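Long-range contacts in LRR receptor-like serine/threonine-protein kinase RGI3 (Arabidopsis thaliana, PDB 5HZ0), which acts, through its extracellular leucine-rich repeats, as a receptor for RGF peptide hormones that maintain the root stem cell niche, signalling through a serine/threonine kinase domain: residues P392-C397 with S416-L421; C397-R402 with L421-F426; I342-S347 with P367-G372. The protein carries 5 engineered substitutions. One frame throughout, in Å; residues are numbered along the deposited sequence.

Contact 1: P392-C397 with S416-L421. With NAG (2-acetamido-2-deoxy-beta-D-glucopyranose), chain C.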
loop_
_atom_site.group_PDB
_atom_site.type_symbol
_atom_site.label_atom_id
_atom_site.label_comp_id
_atom_site.label_asym_id
_atom_site.label_seq_id
_atom_site.Cartn_x
_atom_site.Cartn_y
_atom_site.Cartn_z
ATOM N N PRO A 392 -2.473 -22.018 -23.542
ATOM C CA PRO A 392 -3.815 -22.497 -23.164
ATOM C C PRO A 392 -3.846 -22.924 -21.693
ATOM O O PRO A 392 -4.865 -22.770 -21.012
ATOM C CB PRO A 392 -4.061 -23.686 -24.106
ATOM C CG PRO A 392 -2.727 -24.016 -24.697
ATOM C CD PRO A 392 -1.895 -22.769 -24.665
ATOM N N ASP A 393 -2.705 -23.356 -21.165
ATOM C CA ASP A 393 -2.649 -23.779 -19.762
ATOM C C ASP A 393 -3.085 -22.696 -18.797
ATOM O O ASP A 393 -3.206 -22.975 -17.606
ATOM C CB ASP A 393 -1.257 -24.243 -19.371
ATOM C CG ASP A 393 -0.672 -25.195 -20.372
ATOM O OD1 ASP A 393 -0.432 -24.735 -21.518
ATOM O OD2 ASP A 393 -0.452 -26.381 -20.015
ATOM N N ILE A 394 -3.277 -21.466 -19.299
ATOM C CA ILE A 394 -3.781 -20.361 -18.482
ATOM C C ILE A 394 -5.079 -20.759 -17.776
ATOM O O ILE A 394 -5.370 -20.271 -16.687
ATOM C CB ILE A 394 -3.978 -19.043 -19.310
ATOM C CG1 ILE A 394 -4.228 -17.844 -18.393
ATOM C CG2 ILE A 394 -5.130 -19.160 -20.297
ATOM C CD1 ILE A 394 -4.734 -16.629 -19.124
ATOM N N GLY A 395 -5.844 -21.668 -18.382
ATOM C CA GLY A 395 -7.057 -22.161 -17.742
ATOM C C GLY A 395 -6.853 -22.911 -16.418
ATOM O O GLY A 395 -7.772 -23.011 -15.605
ATOM N N ASN A 396 -5.648 -23.434 -16.211
ATOM C CA ASN A 396 -5.271 -24.147 -14.994
ATOM C C ASN A 396 -5.128 -23.273 -13.740
ATOM O O ASN A 396 -5.193 -23.789 -12.630
ATOM C CB ASN A 396 -3.935 -24.886 -15.196
ATOM C CG ASN A 396 -4.003 -25.977 -16.275
ATOM O OD1 ASN A 396 -4.832 -25.921 -17.187
ATOM N ND2 ASN A 396 -3.109 -26.967 -16.172
ATOM N N CYS A 397 -4.951 -21.959 -13.889
ATOM C CA CYS A 397 -4.534 -21.164 -12.735
ATOM C C CYS A 397 -5.811 -20.736 -12.043
ATOM O O CYS A 397 -6.364 -19.655 -12.313
ATOM C CB CYS A 397 -3.781 -19.924 -13.245
ATOM S SG CYS A 397 -2.539 -19.159 -12.151
ATOM N N SER A 416 -9.169 -19.582 -25.345
ATOM C CA SER A 416 -10.548 -19.702 -24.882
ATOM C C SER A 416 -10.693 -20.256 -23.461
ATOM O O SER A 416 -11.689 -20.013 -22.763
ATOM C CB SER A 416 -11.307 -20.587 -25.857
ATOM O OG SER A 416 -12.581 -20.886 -25.347
ATOM N N GLU A 417 -9.691 -21.006 -23.026
ATOM C CA GLU A 417 -9.749 -21.624 -21.706
ATOM C C GLU A 417 -9.587 -20.611 -20.571
ATOM O O GLU A 417 -9.645 -20.964 -19.399
ATOM C CB GLU A 417 -8.784 -22.807 -21.581
ATOM C CG GLU A 417 -7.487 -22.627 -22.304
ATOM C CD GLU A 417 -7.586 -22.953 -23.769
ATOM O OE1 GLU A 417 -7.537 -22.010 -24.582
ATOM O OE2 GLU A 417 -7.719 -24.141 -24.112
ATOM N N ILE A 418 -9.379 -19.346 -20.915
ATOM C CA ILE A 418 -9.382 -18.303 -19.904
ATOM C C ILE A 418 -10.790 -18.217 -19.328
ATOM O O ILE A 418 -10.991 -17.746 -18.206
ATOM C CB ILE A 418 -8.913 -16.941 -20.478
ATOM C CG1 ILE A 418 -8.592 -15.962 -19.345
ATOM C CG2 ILE A 418 -9.943 -16.372 -21.437
ATOM C CD1 ILE A 418 -7.982 -14.671 -19.805
ATOM N N GLY A 419 -11.764 -18.723 -20.081
ATOM C CA GLY A 419 -13.133 -18.764 -19.599
ATOM C C GLY A 419 -13.289 -19.679 -18.400
ATOM O O GLY A 419 -14.299 -19.643 -17.696
ATOM N N ASN A 420 -12.267 -20.491 -18.162
ATOM C CA ASN A 420 -12.261 -21.433 -17.055
ATOM C C ASN A 420 -12.023 -20.777 -15.692
ATOM O O ASN A 420 -12.267 -21.396 -14.650
ATOM C CB ASN A 420 -11.184 -22.480 -17.316
ATOM C CG ASN A 420 -11.456 -23.782 -16.620
ATOM O OD1 ASN A 420 -12.609 -24.205 -16.490
ATOM N ND2 ASN A 420 -10.392 -24.432 -16.157
ATOM N N LEU A 421 -11.560 -19.526 -15.692
ATOM C CA LEU A 421 -11.147 -18.877 -14.450
ATOM C C LEU A 421 -12.280 -18.084 -13.819
ATOM O O LEU A 421 -12.698 -17.061 -14.346
ATOM C CB LEU A 421 -9.952 -17.966 -14.698
ATOM C CG LEU A 421 -8.747 -18.573 -15.410
ATOM C CD1 LEU A 421 -7.625 -17.540 -15.472
ATOM C CD2 LEU A 421 -8.290 -19.835 -14.691
HETATM C C1 NAG C . -3.052 -27.768 -17.370
HETATM C C2 NAG C . -1.638 -28.347 -17.368
HETATM C C3 NAG C . -1.442 -29.404 -18.450
HETATM C C4 NAG C . -2.558 -30.438 -18.345
HETATM C C5 NAG C . -3.892 -29.705 -18.449
HETATM C C6 NAG C . -5.074 -30.670 -18.498
HETATM C C7 NAG C . 0.149 -26.939 -16.545
HETATM C C8 NAG C . 1.214 -25.927 -16.861
HETATM N N2 NAG C . -0.654 -27.298 -17.540
HETATM O O3 NAG C . -0.153 -29.986 -18.336
HETATM O O4 NAG C . -2.470 -31.409 -19.366
HETATM O O5 NAG C . -4.030 -28.789 -17.380
HETATM O O6 NAG C . -4.819 -31.799 -17.687
HETATM O O7 NAG C . 0.040 -27.387 -15.409
#
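Two flat groups of 416-421 reach over to 392-397. The Glu417 carboxylate has Pro392 CB over one of its faces, 3.6 Å from CD, and the Asn420 amide turns ND2 toward Gly395 O, which lies tilted from the amide plane. These are equivalent 3-10 turns of successive leucine-rich repeats, stacked along the solenoid on the side away from its parallel strands; both carry the Ile-Gly-Asn pattern of plant-type repeats. Asn420 ND2 donates to Gly395 O at 3.0 Å with an N-H...O angle of 152°, the donor standing above the carbonyl plane. Asn420 spans the gap because chi1 (-155°) sets CG opposite the backbone N. Glycine suits position 395 because the backbones approach here, with CA of Gly395 4.8 Å from CA of Glu417, and a CB would point straight at Glu417 O. Below this polar rim the contact turns apolar: the CD1 methyls of Ile394 and Ile418 meet at 3.9 Å, crossing obliquely, while Leu421 lies along the carbonyl oxygens of 392-397, CD2 near those of Gly395 and Cys397 and CD1 near that of Ile394. Ile394 also packs on Phe371, which carries the hydrophobic core on into the preceding repeat. On the far side of 392-397 sits the glycan. Asn396, in an Asn-Cys-Thr sequon, bonds covalently through ND2 to C1 of the sugar, and Asp393 OD2 accepts a nearly straight hydrogen bond (168°) from the acetamido N2 of that N-acetylglucosamine, 2.6 Å away.

Contact 2: C397-R402 with L421-F426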
loop_
_atom_site.group_PDB
_atom_site.type_symbol
_atom_site.label_atom_id
_atom_site.label_comp_id
_atom_site.label_asym_id
_atom_site.label_seq_id
_atom_site.Cartn_x
_atom_site.Cartn_y
_atom_site.Cartn_z
ATOM N N CYS A 397 -4.951 -21.959 -13.889
ATOM C CA CYS A 397 -4.534 -21.164 -12.735
ATOM C C CYS A 397 -5.811 -20.736 -12.043
ATOM O O CYS A 397 -6.364 -19.655 -12.313
ATOM C CB CYS A 397 -3.781 -19.924 -13.245
ATOM S SG CYS A 397 -2.539 -19.159 -12.151
ATOM N N THR A 398 -6.163 -21.519 -11.023
ATOM C CA THR A 398 -7.541 -21.622 -10.568
ATOM C C THR A 398 -7.958 -20.390 -9.800
ATOM O O THR A 398 -9.095 -19.949 -9.900
ATOM C CB THR A 398 -7.742 -22.888 -9.687
ATOM O OG1 THR A 398 -7.232 -24.027 -10.382
ATOM C CG2 THR A 398 -9.216 -23.126 -9.379
ATOM N N ASN A 399 -7.025 -19.872 -9.008
ATOM C CA ASN A 399 -7.268 -18.748 -8.113
ATOM C C ASN A 399 -6.835 -17.398 -8.643
ATOM O O ASN A 399 -6.864 -16.422 -7.893
ATOM C CB ASN A 399 -6.591 -18.993 -6.756
ATOM C CG ASN A 399 -7.340 -20.009 -5.899
ATOM O OD1 ASN A 399 -8.566 -20.095 -5.943
ATOM N ND2 ASN A 399 -6.597 -20.780 -5.116
ATOM N N LEU A 400 -6.380 -17.341 -9.895
ATOM C CA LEU A 400 -5.908 -16.074 -10.467
ATOM C C LEU A 400 -6.971 -15.011 -10.329
ATOM O O LEU A 400 -8.088 -15.181 -10.782
ATOM C CB LEU A 400 -5.577 -16.232 -11.949
ATOM C CG LEU A 400 -4.621 -15.210 -12.547
ATOM C CD1 LEU A 400 -3.346 -15.067 -11.688
ATOM C CD2 LEU A 400 -4.288 -15.610 -13.974
ATOM N N TYR A 401 -6.591 -13.905 -9.706
ATOM C CA TYR A 401 -7.476 -12.781 -9.433
ATOM C C TYR A 401 -7.133 -11.589 -10.343
ATOM O O TYR A 401 -7.981 -11.085 -11.092
ATOM C CB TYR A 401 -7.341 -12.380 -7.969
ATOM C CG TYR A 401 -8.343 -11.348 -7.514
ATOM C CD1 TYR A 401 -9.617 -11.728 -7.121
ATOM C CD2 TYR A 401 -8.018 -9.999 -7.468
ATOM C CE1 TYR A 401 -10.539 -10.809 -6.690
ATOM C CE2 TYR A 401 -8.941 -9.062 -7.034
ATOM C CZ TYR A 401 -10.199 -9.475 -6.651
ATOM O OH TYR A 401 -11.136 -8.568 -6.222
ATOM N N ARG A 402 -5.893 -11.119 -10.216
ATOM C CA ARG A 402 -5.372 -9.986 -10.974
ATOM C C ARG A 402 -4.282 -10.420 -11.953
ATOM O O ARG A 402 -3.230 -10.941 -11.554
ATOM C CB ARG A 402 -4.836 -8.937 -10.000
ATOM C CG ARG A 402 -4.120 -7.738 -10.624
ATOM C CD ARG A 402 -3.798 -6.736 -9.532
ATOM N NE ARG A 402 -3.328 -5.477 -10.073
ATOM C CZ ARG A 402 -4.132 -4.518 -10.509
ATOM N NH1 ARG A 402 -3.618 -3.394 -10.987
ATOM N NH2 ARG A 402 -5.446 -4.690 -10.462
ATOM N N LEU A 421 -11.560 -19.526 -15.692
ATOM C CA LEU A 421 -11.147 -18.877 -14.450
ATOM C C LEU A 421 -12.280 -18.084 -13.819
ATOM O O LEU A 421 -12.698 -17.061 -14.346
ATOM C CB LEU A 421 -9.952 -17.966 -14.698
ATOM C CG LEU A 421 -8.747 -18.573 -15.410
ATOM C CD1 LEU A 421 -7.625 -17.540 -15.472
ATOM C CD2 LEU A 421 -8.290 -19.835 -14.691
ATOM N N LYS A 422 -12.769 -18.569 -12.683
ATOM C CA LYS A 422 -13.963 -18.017 -12.049
ATOM C C LYS A 422 -13.687 -16.937 -11.007
ATOM O O LYS A 422 -14.613 -16.250 -10.570
ATOM C CB LYS A 422 -14.790 -19.150 -11.420
ATOM C CG LYS A 422 -14.998 -20.340 -12.343
ATOM C CD LYS A 422 -15.946 -20.019 -13.489
ATOM C CE LYS A 422 -15.747 -20.991 -14.659
ATOM N NZ LYS A 422 -16.786 -20.849 -15.745
ATOM N N ASN A 423 -12.438 -16.800 -10.577
ATOM C CA ASN A 423 -12.104 -15.718 -9.650
ATOM C C ASN A 423 -11.440 -14.490 -10.300
ATOM O O ASN A 423 -11.200 -13.493 -9.625
ATOM C CB ASN A 423 -11.245 -16.223 -8.489
ATOM C CG ASN A 423 -11.816 -17.480 -7.836
ATOM O OD1 ASN A 423 -11.259 -18.573 -7.977
ATOM N ND2 ASN A 423 -12.919 -17.326 -7.108
ATOM N N LEU A 424 -11.169 -14.559 -11.606
ATOM C CA LEU A 424 -10.369 -13.544 -12.256
ATOM C C LEU A 424 -11.188 -12.251 -12.274
ATOM O O LEU A 424 -12.260 -12.189 -12.863
ATOM C CB LEU A 424 -10.069 -14.007 -13.678
ATOM C CG LEU A 424 -9.100 -13.245 -14.581
ATOM C CD1 LEU A 424 -7.773 -12.967 -13.870
ATOM C CD2 LEU A 424 -8.889 -14.083 -15.835
ATOM N N ASN A 425 -10.684 -11.246 -11.564
ATOM C CA ASN A 425 -11.344 -9.967 -11.429
ATOM C C ASN A 425 -10.948 -8.938 -12.475
ATOM O O ASN A 425 -11.775 -8.219 -13.018
ATOM C CB ASN A 425 -11.090 -9.394 -10.045
ATOM C CG ASN A 425 -11.833 -8.115 -9.824
ATOM O OD1 ASN A 425 -11.249 -7.036 -9.785
ATOM N ND2 ASN A 425 -13.147 -8.221 -9.704
ATOM N N PHE A 426 -9.647 -8.895 -12.719
ATOM C CA PHE A 426 -8.994 -7.779 -13.356
ATOM C C PHE A 426 -8.017 -8.375 -14.350
ATOM O O PHE A 426 -7.126 -9.140 -13.977
ATOM C CB PHE A 426 -8.229 -6.963 -12.308
ATOM C CG PHE A 426 -7.564 -5.745 -12.859
ATOM C CD1 PHE A 426 -6.415 -5.855 -13.623
ATOM C CD2 PHE A 426 -8.089 -4.473 -12.615
ATOM C CE1 PHE A 426 -5.799 -4.727 -14.145
ATOM C CE2 PHE A 426 -7.473 -3.339 -13.127
ATOM C CZ PHE A 426 -6.329 -3.469 -13.889
#
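Adjacent leucine-rich repeats meet here where each repeat turns into the parallel strands of the concave face, the surface that binds the peptide hormone; Arg402 belongs to a small-peptide recognition motif. One carbonyl ties the two backbones together: Tyr401 O accepts from two successive backbone N-H groups, Asn425 N at 2.7 Å and Phe426 N at 3.2 Å. Arg402 and Phe426 then pair as a parallel bridge, their side chains running the same way from the same face. An extended chain, with Arg402 CG anti to the backbone N (chi1 174°), carries the guanidinium over the Phe426 ring in a cation-pi contact, CZ 4.0 Å from the centroid and NH2 above the ring centre. The two planes are inclined by 39°. Arginine suits the place doubly, since outside these two segments NH1 also makes a salt bridge with the backbone of the bound peptide, and the aromatic face probably helps to steady it there. Tyr401 CB leads away from 421-426, but its ring comes back over Asn425, whose CB makes a CH-pi contact 3.6 Å from the ring centroid, the amide lying almost parallel to the ring. That amide is in turn held by Glu449. Inside the coil Leu400 rests on two leucines of 421-426, CD2 against Leu421 CD1 and CG against Leu424 CD1, both 4.1 Å. On one flank, Tyr401 and Arg402 hydrogen-bond through their backbones to Thr377 and Leu379, and Leu400 packs on strand 378-380; on the other, Asn425 bonds to Glu449 and Phe450, and the Phe426 ring stacks on Phe450 of strand 450-452.

Contact 3: I342-S347 with P367-G372. With NAG (2-acetamido-2-deoxy-beta-D-glucopyranose), chain C.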
loop_
_atom_site.group_PDB
_atom_site.type_symbol
_atom_site.label_atom_id
_atom_site.label_comp_id
_atom_site.label_asym_id
_atom_site.label_seq_id
_atom_site.Cartn_x
_atom_site.Cartn_y
_atom_site.Cartn_z
ATOM N N ILE A 342 11.753 -15.791 -18.172
ATOM C CA ILE A 342 11.219 -16.188 -16.886
ATOM C C ILE A 342 11.437 -17.701 -16.825
ATOM O O ILE A 342 11.034 -18.420 -17.746
ATOM C CB ILE A 342 9.719 -15.856 -16.823
ATOM C CG1 ILE A 342 9.518 -14.334 -16.951
ATOM C CG2 ILE A 342 9.073 -16.440 -15.542
ATOM C CD1 ILE A 342 8.088 -13.905 -17.288
ATOM N N PRO A 343 12.138 -18.184 -15.789
ATOM C CA PRO A 343 12.386 -19.633 -15.645
ATOM C C PRO A 343 11.122 -20.415 -15.336
ATOM O O PRO A 343 10.420 -20.068 -14.383
ATOM C CB PRO A 343 13.336 -19.716 -14.436
ATOM C CG PRO A 343 13.110 -18.399 -13.675
ATOM C CD PRO A 343 12.838 -17.386 -14.763
ATOM N N GLN A 344 10.863 -21.477 -16.094
ATOM C CA GLN A 344 9.754 -22.386 -15.782
ATOM C C GLN A 344 9.839 -22.995 -14.375
ATOM O O GLN A 344 8.811 -23.248 -13.744
ATOM C CB GLN A 344 9.636 -23.493 -16.838
ATOM C CG GLN A 344 10.867 -24.380 -16.973
ATOM C CD GLN A 344 10.755 -25.677 -16.178
ATOM O OE1 GLN A 344 9.656 -26.189 -15.949
ATOM N NE2 GLN A 344 11.900 -26.212 -15.753
ATOM N N SER A 345 11.057 -23.202 -13.875
ATOM C CA SER A 345 11.259 -23.836 -12.569
ATOM C C SER A 345 10.692 -23.017 -11.424
ATOM O O SER A 345 10.584 -23.486 -10.293
ATOM C CB SER A 345 12.734 -24.109 -12.312
ATOM O OG SER A 345 13.525 -22.947 -12.495
ATOM N N LEU A 346 10.326 -21.786 -11.716
ATOM C CA LEU A 346 9.670 -20.951 -10.727
ATOM C C LEU A 346 8.317 -21.560 -10.342
ATOM O O LEU A 346 7.822 -21.355 -9.230
ATOM C CB LEU A 346 9.505 -19.541 -11.278
ATOM C CG LEU A 346 9.142 -18.431 -10.305
ATOM C CD1 LEU A 346 10.155 -18.362 -9.184
ATOM C CD2 LEU A 346 9.079 -17.113 -11.077
ATOM N N SER A 347 7.733 -22.322 -11.262
ATOM C CA SER A 347 6.499 -23.051 -10.974
ATOM C C SER A 347 6.678 -24.191 -9.955
ATOM O O SER A 347 5.688 -24.696 -9.426
ATOM C CB SER A 347 5.900 -23.625 -12.253
ATOM O OG SER A 347 6.741 -24.639 -12.770
ATOM N N PRO A 367 6.326 -18.960 -19.504
ATOM C CA PRO A 367 6.373 -20.412 -19.306
ATOM C C PRO A 367 5.002 -20.915 -18.894
ATOM O O PRO A 367 4.362 -20.322 -18.019
ATOM C CB PRO A 367 7.398 -20.587 -18.172
ATOM C CG PRO A 367 7.412 -19.282 -17.464
ATOM C CD PRO A 367 7.181 -18.246 -18.543
ATOM N N LYS A 368 4.553 -21.983 -19.547
ATOM C CA LYS A 368 3.241 -22.562 -19.295
ATOM C C LYS A 368 3.098 -22.951 -17.831
ATOM O O LYS A 368 2.033 -22.787 -17.227
ATOM C CB LYS A 368 3.043 -23.779 -20.211
ATOM C CG LYS A 368 3.203 -23.408 -21.711
ATOM C CD LYS A 368 2.529 -24.432 -22.658
ATOM C CE LYS A 368 2.043 -23.766 -23.962
ATOM N NZ LYS A 368 1.262 -24.714 -24.824
ATOM N N GLU A 369 4.197 -23.416 -17.252
ATOM C CA GLU A 369 4.163 -24.023 -15.933
ATOM C C GLU A 369 3.742 -23.038 -14.853
ATOM O O GLU A 369 3.158 -23.420 -13.855
ATOM C CB GLU A 369 5.511 -24.692 -15.597
ATOM C CG GLU A 369 5.911 -25.817 -16.553
ATOM C CD GLU A 369 6.717 -25.330 -17.761
ATOM O OE1 GLU A 369 6.592 -24.141 -18.150
ATOM O OE2 GLU A 369 7.491 -26.140 -18.323
ATOM N N ILE A 370 4.015 -21.764 -15.059
ATOM C CA ILE A 370 3.655 -20.770 -14.060
ATOM C C ILE A 370 2.139 -20.716 -13.856
ATOM O O ILE A 370 1.659 -20.382 -12.776
ATOM C CB ILE A 370 4.247 -19.387 -14.406
ATOM C CG1 ILE A 370 5.153 -18.911 -13.272
ATOM C CG2 ILE A 370 3.161 -18.365 -14.676
ATOM C CD1 ILE A 370 6.431 -19.711 -13.127
ATOM N N PHE A 371 1.390 -21.091 -14.889
ATOM C CA PHE A 371 -0.069 -21.081 -14.813
ATOM C C PHE A 371 -0.601 -22.340 -14.105
ATOM O O PHE A 371 -1.800 -22.473 -13.845
ATOM C CB PHE A 371 -0.679 -20.930 -16.214
ATOM C CG PHE A 371 -0.512 -19.547 -16.813
ATOM C CD1 PHE A 371 -1.267 -18.473 -16.345
ATOM C CD2 PHE A 371 0.374 -19.325 -17.854
ATOM C CE1 PHE A 371 -1.133 -17.210 -16.896
ATOM C CE2 PHE A 371 0.509 -18.055 -18.413
ATOM C CZ PHE A 371 -0.244 -17.000 -17.930
ATOM N N GLY A 372 0.302 -23.263 -13.789
ATOM C CA GLY A 372 -0.057 -24.446 -13.029
ATOM C C GLY A 372 -0.167 -24.172 -11.536
ATOM O O GLY A 372 -0.599 -25.035 -10.770
HETATM C C1 NAG C . -3.052 -27.768 -17.370
HETATM C C2 NAG C . -1.638 -28.347 -17.368
HETATM C C3 NAG C . -1.442 -29.404 -18.450
HETATM C C4 NAG C . -2.558 -30.438 -18.345
HETATM C C5 NAG C . -3.892 -29.705 -18.449
HETATM C C6 NAG C . -5.074 -30.670 -18.498
HETATM C C7 NAG C . 0.149 -26.939 -16.545
HETATM C C8 NAG C . 1.214 -25.927 -16.861
HETATM N N2 NAG C . -0.654 -27.298 -17.540
HETATM O O3 NAG C . -0.153 -29.986 -18.336
HETATM O O4 NAG C . -2.470 -31.409 -19.366
HETATM O O5 NAG C . -4.030 -28.789 -17.380
HETATM O O6 NAG C . -4.819 -31.799 -17.687
HETATM O O7 NAG C . 0.040 -27.387 -15.409
#
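Ile370 and Leu346 form the tight inner part of this contact between turns of two consecutive leucine-rich repeats: Ile370 CD1 reaches across to Leu346 CB at 3.6 Å and lies close to Ser347 N. Above them Pro367 lies on Ile342 at about a right angle, its CG 3.8 Å from Ile342 CG2, and its CB touches Gln344 CA. A proline ring and branched aliphatics suit a groove with little polar demand. The outer side is looser and faces solvent. There the bent chain of Glu369 brings its carboxylate beside Gln344, OE1 standing 3.4 Å from Gln344 CB, while Glu369 CB lies against Ser347. Replacing Glu369 by alanine is likely to take away the carboxylate that Gln344 CB rests on, leaving the Gln344 chain freer to turn. Beyond Glu369 the methyl C8 of the N-acetylglucosamine on Asn396 rests on the backbone, 3.6 Å from Glu369 CA. Ser347 turns its hydroxyl back on its own turn: OG sits between backbone N and carbonyl carbon (chi1 67°) and donates to Gln344 O at 2.7 Å, an oxygen that also accepts from Ser347 N. Arg350 bonds to Ser347 O and Gly372 O, bridging both segments. Several backbone polar groups, and the Ser347 hydroxyl, are paired within their own turn, so cohesion across the contact probably rests mainly on apolar fit.

From the N terminus, contact 3 comes first: 342-347 meets 367-372, closing a loop that contains strands 354-356 and 361-362. It closes before the others open. Contacts 1 and 2 then cross: 392-397 and 397-402 are followed in the same order by their partners 416-421 and 421-426, with Cys397 and Leu421 common to both. Each closes a one-repeat loop with strand 411-412, contact 1 also strand 402-404. Contact 1 joins successive turns on the outer side of the solenoid, whereas contact 2 carries the same pairing into the concave strands. Phe371 of contact 3 packs against Ile394 and Cys397, and the sugar on Asn396 reaches Lys368 and Glu369, so consecutive coils are joined in series.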